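PDB 5MPO: molybdopterin synthase catalytic subunit from Homo sapiens, which transfers two sulfur atoms from the thiocarboxylated small subunit MOCS2A to precursor Z, forming the dithiolene of molybdopterin. Local coordinates for residues L42-N55 with V103-A117. Residues are numbered along the deposited sequence; the frame is centred on the assembly and turned at random.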
ATOM      1  N   LEU C  42     -14.241  10.601   6.480  1.00 48.71           N
ATOM      2  CA  LEU C  42     -14.341  11.065   5.099  1.00 55.00           C
ATOM      3  C   LEU C  42     -13.543  10.210   4.118  1.00 54.94           C
ATOM      4  O   LEU C  42     -13.589  10.489   2.944  1.00 54.60           O
ATOM      5  CB  LEU C  42     -13.850  12.497   4.986  1.00 52.23           C
ATOM      6  CG  LEU C  42     -14.615  13.494   5.874  1.00 65.37           C
ATOM      7  CD1 LEU C  42     -13.731  14.699   6.195  1.00 64.45           C
ATOM      8  CD2 LEU C  42     -15.944  13.920   5.243  1.00 59.19           C
ATOM      9  N   CYS C  43     -12.821   9.189   4.597  1.00 54.68           N
ATOM     10  CA  CYS C  43     -11.897   8.424   3.782  1.00 56.92           C
ATOM     11  C   CYS C  43     -12.323   6.989   3.671  1.00 53.69           C
ATOM     12  O   CYS C  43     -12.670   6.354   4.678  1.00 63.32           O
ATOM     13  CB  CYS C  43     -10.476   8.502   4.360  1.00 54.46           C
ATOM     14  SG  CYS C  43      -9.782  10.126   3.985  1.00 55.15           S
ATOM     15  N   GLY C  44     -12.295   6.511   2.428  1.00 56.31           N
ATOM     16  CA  GLY C  44     -12.567   5.137   2.054  1.00 53.17           C
ATOM     17  C   GLY C  44     -11.342   4.277   1.816  1.00 51.25           C
ATOM     18  O   GLY C  44     -11.459   3.055   1.779  1.00 56.54           O
ATOM     19  N   ALA C  45     -10.168   4.887   1.664  1.00 51.17           N
ATOM     20  CA  ALA C  45      -8.950   4.125   1.303  1.00 51.59           C
ATOM     21  C   ALA C  45      -7.722   4.541   2.139  1.00 53.87           C
ATOM     22  O   ALA C  45      -7.454   5.719   2.311  1.00 52.89           O
ATOM     23  CB  ALA C  45      -8.650   4.288  -0.180  1.00 49.92           C
ATOM     24  N   ILE C  46      -7.001   3.548   2.634  1.00 48.73           N
ATOM     25  CA  ILE C  46      -5.732   3.725   3.292  1.00 51.19           C
ATOM     26  C   ILE C  46      -4.775   2.818   2.577  1.00 50.34           C
ATOM     27  O   ILE C  46      -5.059   1.606   2.511  1.00 49.16           O
ATOM     28  CB  ILE C  46      -5.820   3.290   4.757  1.00 49.70           C
ATOM     29  CG1 ILE C  46      -6.836   4.177   5.475  1.00 50.08           C
ATOM     30  CG2 ILE C  46      -4.464   3.365   5.440  1.00 48.29           C
ATOM     31  CD1 ILE C  46      -7.035   3.814   6.927  1.00 49.45           C
ATOM     32  N   SER C  47      -3.697   3.379   1.998  1.00 45.34           N
ATOM     33  CA  SER C  47      -2.602   2.529   1.521  1.00 47.02           C
ATOM     34  C   SER C  47      -1.521   2.619   2.544  1.00 42.81           C
ATOM     35  O   SER C  47      -1.364   3.655   3.155  1.00 45.51           O
ATOM     36  CB  SER C  47      -2.093   2.913   0.124  1.00 46.54           C
ATOM     37  OG  SER C  47      -3.178   2.815  -0.795  1.00 62.54           O
ATOM     38  N   LEU C  48      -0.782   1.536   2.727  1.00 45.62           N
ATOM     39  CA  LEU C  48       0.384   1.513   3.611  1.00 45.49           C
ATOM     40  C   LEU C  48       1.558   0.827   2.958  1.00 49.07           C
ATOM     41  O   LEU C  48       1.380  -0.065   2.129  1.00 46.49           O
ATOM     42  CB  LEU C  48       0.099   0.794   4.928  1.00 45.69           C
ATOM     43  CG  LEU C  48      -0.950   1.429   5.829  1.00 45.93           C
ATOM     44  CD1 LEU C  48      -2.222   0.637   5.735  1.00 54.09           C
ATOM     45  CD2 LEU C  48      -0.505   1.437   7.265  1.00 48.88           C
ATOM     46  N   PHE C  49       2.759   1.313   3.296  1.00 50.10           N
ATOM     47  CA  PHE C  49       3.996   0.659   2.899  1.00 48.84           C
ATOM     48  C   PHE C  49       4.787   0.372   4.165  1.00 46.26           C
ATOM     49  O   PHE C  49       4.900   1.229   5.034  1.00 46.34           O
ATOM     50  CB  PHE C  49       4.863   1.475   1.906  1.00 45.27           C
ATOM     51  CG  PHE C  49       6.177   0.786   1.616  1.00 48.71           C
ATOM     52  CD1 PHE C  49       6.228  -0.322   0.760  1.00 48.26           C
ATOM     53  CD2 PHE C  49       7.347   1.151   2.298  1.00 52.86           C
ATOM     54  CE1 PHE C  49       7.442  -1.008   0.553  1.00 54.23           C
ATOM     55  CE2 PHE C  49       8.569   0.484   2.096  1.00 50.35           C
ATOM     56  CZ  PHE C  49       8.612  -0.607   1.230  1.00 59.28           C
ATOM     57  N   VAL C  50       5.335  -0.825   4.264  1.00 44.18           N
ATOM     58  CA  VAL C  50       6.075  -1.229   5.451  1.00 47.43           C
ATOM     59  C   VAL C  50       7.355  -1.816   4.946  1.00 52.79           C
ATOM     60  O   VAL C  50       7.317  -2.729   4.106  1.00 48.56           O
ATOM     61  CB  VAL C  50       5.324  -2.263   6.265  1.00 50.88           C
ATOM     62  CG1 VAL C  50       6.141  -2.713   7.472  1.00 50.57           C
ATOM     63  CG2 VAL C  50       3.960  -1.724   6.662  1.00 52.69           C
ATOM     64  N   GLY C  51       8.469  -1.237   5.415  1.00 55.93           N
ATOM     65  CA  GLY C  51       9.816  -1.630   5.020  1.00 49.25           C
ATOM     66  C   GLY C  51      10.355  -2.445   6.183  1.00 48.85           C
ATOM     67  O   GLY C  51      10.307  -2.012   7.328  1.00 47.46           O
ATOM     68  N   THR C  52      10.879  -3.615   5.865  1.00 48.92           N
ATOM     69  CA  THR C  52      11.319  -4.610   6.832  1.00 50.96           C
ATOM     70  C   THR C  52      12.727  -5.057   6.505  1.00 51.84           C
ATOM     71  O   THR C  52      13.116  -5.093   5.349  1.00 56.28           O
ATOM     72  CB  THR C  52      10.413  -5.863   6.819  1.00 48.04           C
ATOM     73  OG1 THR C  52      10.143  -6.267   5.469  1.00 60.25           O
ATOM     74  CG2 THR C  52       9.121  -5.586   7.528  1.00 49.37           C
ATOM     75  N   THR C  53      13.479  -5.419   7.543  1.00 58.36           N
ATOM     76  CA  THR C  53      14.831  -5.916   7.372  1.00 57.13           C
ATOM     77  C   THR C  53      14.796  -7.351   6.783  1.00 54.06           C
ATOM     78  O   THR C  53      14.194  -8.255   7.363  1.00 52.48           O
ATOM     79  CB  THR C  53      15.604  -5.926   8.707  1.00 60.21           C
ATOM     80  OG1 THR C  53      15.707  -4.598   9.238  1.00 59.63           O
ATOM     81  CG2 THR C  53      17.011  -6.509   8.491  1.00 63.19           C
ATOM     82  N   ARG C  54      15.421  -7.521   5.618  1.00 59.04           N
ATOM     83  CA  ARG C  54      15.668  -8.845   5.042  1.00 60.05           C
ATOM     84  C   ARG C  54      16.850  -9.497   5.708  1.00 61.16           C
ATOM     85  O   ARG C  54      17.830  -8.809   5.973  1.00 66.67           O
ATOM     86  CB  ARG C  54      16.044  -8.755   3.562  1.00 63.77           C
ATOM     87  CG  ARG C  54      14.863  -8.553   2.668  1.00 68.60           C
ATOM     88  CD  ARG C  54      15.234  -7.677   1.503  1.00 74.42           C
ATOM     89  NE  ARG C  54      16.276  -8.317   0.719  1.00 77.09           N
ATOM     90  CZ  ARG C  54      17.181  -7.668  -0.011  1.00 81.24           C
ATOM     91  NH1 ARG C  54      17.227  -6.326  -0.054  1.00 87.08           N
ATOM     92  NH2 ARG C  54      18.059  -8.373  -0.700  1.00 77.74           N
ATOM     93  N   ASN C  55      16.789 -10.828   5.849  1.00 57.64           N
ATOM     94  CA  ASN C  55      17.894 -11.652   6.363  1.00 56.70           C
ATOM     95  C   ASN C  55      18.995 -11.958   5.372  1.00 54.81           C
ATOM     96  O   ASN C  55      19.757 -12.864   5.633  1.00 60.76           O
ATOM     97  CB  ASN C  55      17.403 -12.982   6.959  1.00 56.13           C
ATOM     98  CG  ASN C  55      16.921 -14.013   5.879  1.00 62.17           C
ATOM     99  OD1 ASN C  55      17.196 -13.930   4.648  1.00 59.58           O
ATOM    100  ND2 ASN C  55      16.172 -14.970   6.358  1.00 56.74           N
ATOM    101  N   VAL C 103      17.500  -2.303  13.560  1.00 57.47           N
ATOM    102  CA  VAL C 103      16.230  -2.885  13.111  1.00 62.52           C
ATOM    103  C   VAL C 103      16.562  -4.320  12.766  1.00 58.26           C
ATOM    104  O   VAL C 103      17.156  -4.590  11.704  1.00 53.65           O
ATOM    105  CB  VAL C 103      15.632  -2.137  11.904  1.00 59.19           C
ATOM    106  CG1 VAL C 103      14.249  -2.678  11.565  1.00 54.53           C
ATOM    107  CG2 VAL C 103      15.573  -0.654  12.224  1.00 64.28           C
ATOM    108  N   PRO C 104      16.235  -5.237  13.681  1.00 55.04           N
ATOM    109  CA  PRO C 104      16.503  -6.646  13.354  1.00 65.04           C
ATOM    110  C   PRO C 104      15.572  -7.190  12.235  1.00 65.71           C
ATOM    111  O   PRO C 104      14.606  -6.525  11.807  1.00 59.05           O
ATOM    112  CB  PRO C 104      16.259  -7.361  14.683  1.00 60.60           C
ATOM    113  CG  PRO C 104      15.209  -6.521  15.329  1.00 64.60           C
ATOM    114  CD  PRO C 104      15.557  -5.093  14.976  1.00 57.42           C
ATOM    115  N   VAL C 105      15.916  -8.386  11.776  1.00 62.80           N
ATOM    116  CA  VAL C 105      15.224  -9.074  10.705  1.00 58.27           C
ATOM    117  C   VAL C 105      13.727  -9.171  10.982  1.00 54.98           C
ATOM    118  O   VAL C 105      13.293  -9.431  12.097  1.00 51.31           O
ATOM    119  CB  VAL C 105      15.810 -10.485  10.478  1.00 62.31           C
ATOM    120  CG1 VAL C 105      14.904 -11.326   9.576  1.00 65.76           C
ATOM    121  CG2 VAL C 105      17.219 -10.381   9.871  1.00 63.87           C
ATOM    122  N   SER C 106      12.950  -8.930   9.937  1.00 58.67           N
ATOM    123  CA  SER C 106      11.495  -8.972   9.988  1.00 64.10           C
ATOM    124  C   SER C 106      10.799  -7.888  10.795  1.00 55.83           C
ATOM    125  O   SER C 106       9.586  -7.897  10.870  1.00 62.37           O
ATOM    126  CB  SER C 106      10.995 -10.362  10.396  1.00 59.47           C
ATOM    127  OG  SER C 106      11.247 -11.227   9.305  1.00 69.65           O
ATOM    128  N   GLU C 107      11.527  -6.943  11.376  1.00 64.21           N
ATOM    129  CA  GLU C 107      10.885  -5.800  12.048  1.00 57.28           C
ATOM    130  C   GLU C 107      10.978  -4.623  11.113  1.00 53.64           C
ATOM    131  O   GLU C 107      11.823  -4.587  10.185  1.00 55.81           O
ATOM    132  CB  GLU C 107      11.527  -5.516  13.387  1.00 61.80           C
ATOM    133  CG  GLU C 107      11.372  -6.674  14.365  1.00 58.74           C
ATOM    134  CD  GLU C 107      12.009  -6.388  15.712  1.00 62.16           C
ATOM    135  OE1 GLU C 107      12.371  -5.237  16.029  1.00 60.87           O
ATOM    136  OE2 GLU C 107      12.202  -7.338  16.461  1.00 75.69           O
ATOM    137  N   ALA C 108      10.063  -3.691  11.317  1.00 49.08           N
ATOM    138  CA  ALA C 108       9.857  -2.596  10.376  1.00 47.31           C
ATOM    139  C   ALA C 108      10.822  -1.479  10.615  1.00 47.56           C
ATOM    140  O   ALA C 108      10.954  -1.017  11.754  1.00 56.36           O
ATOM    141  CB  ALA C 108       8.408  -2.068  10.486  1.00 46.58           C
ATOM    142  N   SER C 109      11.467  -1.026   9.544  1.00 51.64           N
ATOM    143  CA  SER C 109      12.250   0.228   9.544  1.00 51.94           C
ATOM    144  C   SER C 109      11.438   1.510   9.160  1.00 51.12           C
ATOM    145  O   SER C 109      11.841   2.631   9.482  1.00 46.24           O
ATOM    146  CB  SER C 109      13.431   0.098   8.582  1.00 53.50           C
ATOM    147  OG  SER C 109      13.027  -0.011   7.228  1.00 55.39           O
ATOM    148  N   ILE C 110      10.356   1.335   8.415  1.00 45.50           N
ATOM    149  CA  ILE C 110       9.565   2.444   7.899  1.00 48.15           C
ATOM    150  C   ILE C 110       8.118   1.991   7.772  1.00 48.77           C
ATOM    151  O   ILE C 110       7.850   0.840   7.439  1.00 47.33           O
ATOM    152  CB  ILE C 110      10.120   3.027   6.546  1.00 46.62           C
ATOM    153  CG1 ILE C 110       9.228   4.137   6.051  1.00 50.36           C
ATOM    154  CG2 ILE C 110      10.203   2.008   5.453  1.00 50.27           C
ATOM    155  CD1 ILE C 110       9.903   5.193   5.227  1.00 51.81           C
ATOM    156  N   ILE C 111       7.193   2.896   8.056  1.00 45.39           N
ATOM    157  CA  ILE C 111       5.799   2.646   7.780  1.00 44.74           C
ATOM    158  C   ILE C 111       5.327   3.983   7.316  1.00 44.89           C
ATOM    159  O   ILE C 111       5.479   5.001   8.011  1.00 47.66           O
ATOM    160  CB  ILE C 111       5.004   2.181   9.017  1.00 45.05           C
ATOM    161  CG1 ILE C 111       5.465   0.821   9.518  1.00 48.54           C
ATOM    162  CG2 ILE C 111       3.514   2.068   8.762  1.00 45.85           C
ATOM    163  CD1 ILE C 111       4.802   0.463  10.847  1.00 47.08           C
ATOM    164  N   ILE C 112       4.749   3.960   6.122  1.00 48.60           N
ATOM    165  CA  ILE C 112       4.071   5.091   5.502  1.00 45.34           C
ATOM    166  C   ILE C 112       2.622   4.700   5.279  1.00 45.53           C
ATOM    167  O   ILE C 112       2.319   3.583   4.811  1.00 45.97           O
ATOM    168  CB  ILE C 112       4.704   5.429   4.154  1.00 44.15           C
ATOM    169  CG1 ILE C 112       6.160   5.864   4.341  1.00 48.96           C
ATOM    170  CG2 ILE C 112       3.949   6.571   3.514  1.00 47.78           C
ATOM    171  CD1 ILE C 112       7.018   5.827   3.092  1.00 49.50           C
ATOM    172  N   ALA C 113       1.739   5.609   5.627  1.00 42.36           N
ATOM    173  CA  ALA C 113       0.339   5.441   5.411  1.00 41.34           C
ATOM    174  C   ALA C 113      -0.277   6.746   4.857  1.00 43.20           C
ATOM    175  O   ALA C 113       0.086   7.828   5.297  1.00 47.02           O
ATOM    176  CB  ALA C 113      -0.318   5.053   6.724  1.00 42.18           C
ATOM    177  N   VAL C 114      -1.234   6.613   3.934  1.00 43.75           N
ATOM    178  CA  VAL C 114      -2.011   7.723   3.388  1.00 43.42           C
ATOM    179  C   VAL C 114      -3.458   7.347   3.305  1.00 44.27           C
ATOM    180  O   VAL C 114      -3.755   6.255   2.821  1.00 45.47           O
ATOM    181  CB  VAL C 114      -1.548   8.102   1.945  1.00 44.54           C
ATOM    182  CG1 VAL C 114      -2.339   9.309   1.441  1.00 41.78           C
ATOM    183  CG2 VAL C 114      -0.061   8.430   1.938  1.00 45.10           C
ATOM    184  N   SER C 115      -4.346   8.246   3.742  1.00 45.61           N
ATOM    185  CA  SER C 115      -5.822   8.074   3.569  1.00 45.40           C
ATOM    186  C   SER C 115      -6.388   9.068   2.582  1.00 43.15           C
ATOM    187  O   SER C 115      -5.952  10.193   2.524  1.00 47.36           O
ATOM    188  CB  SER C 115      -6.585   8.241   4.902  1.00 43.02           C
ATOM    189  OG  SER C 115      -6.314   9.516   5.503  1.00 43.24           O
ATOM    190  N   SER C 116      -7.379   8.666   1.818  1.00 45.24           N
ATOM    191  CA  SER C 116      -8.098   9.595   0.923  1.00 47.46           C
ATOM    192  C   SER C 116      -9.510   9.048   0.654  1.00 46.89           C
ATOM    193  O   SER C 116      -9.824   7.925   1.012  1.00 44.61           O
ATOM    194  CB  SER C 116      -7.364   9.743  -0.412  1.00 46.61           C
ATOM    195  OG  SER C 116      -7.200   8.460  -0.995  1.00 47.47           O
ATOM    196  N   ALA C 117     -10.323   9.844  -0.015  1.00 53.01           N
ATOM    197  CA  ALA C 117     -11.699   9.459  -0.360  1.00 53.70           C
ATOM    198  C   ALA C 117     -11.738   8.259  -1.314  1.00 57.33           C
ATOM    199  O   ALA C 117     -12.516   7.290  -1.038  1.00 64.69           O
ATOM    200  CB  ALA C 117     -12.508  10.671  -0.884  1.00 47.25           C
TER
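From Ala45 paired with Ser116 to Gly51 paired with Ile110, strands 45-52 and 110-116 run antiparallel, their axes 172° apart and 4.6 Å at closest approach. Phe49 and Ile112 exchange two backbone bonds, Phe49 N to Ile112 O being 2.8 Å. On the face turned to helix 31-38, Leu48 CD2 rests 3.7 Å from Ala113 CB. Val50 lies alongside Ile111, both pointing the same way, while its CG1, trans to the backbone N (chi1 178°), reaches Ala108 CB at 3.8 Å. The other face packs on helix 119-136; there Ile110 crosses Phe49 at about a right angle and sets CG2 against the ring edge, 4.0 Å from CE2. Classic beta bulges interrupt the pairing at both ends: Gly44 and Ala45 face Ser116, and Ser109 and Ile110 face Gly51. Within the mixed sheet of this MoaE-family subunit, strand 45-52 is outermost in its own chain, yet it pairs antiparallel with a strand of the second subunit, so the sheet continues through the dimer. Thr52 OG1 bonds to Cys43 O of that subunit. Beyond the second bulge, Thr53 fits into the bend made by Val103 and the type II turn Pro104-Glu107. Its backbone O takes an almost straight bond (179°) from Ser106 N, whereas its OG1 donates to Val103 O at 2.9 Å from above the carbonyl plane. Replacing Thr53 with an alanine would probably leave Val103 O without this hydroxyl donor and open a gap beside Val105, whose CA lies 3.8 Å from Thr53 CG2. Farther out, Val105 CG2 packs against Asn55 CB at 3.9 Å.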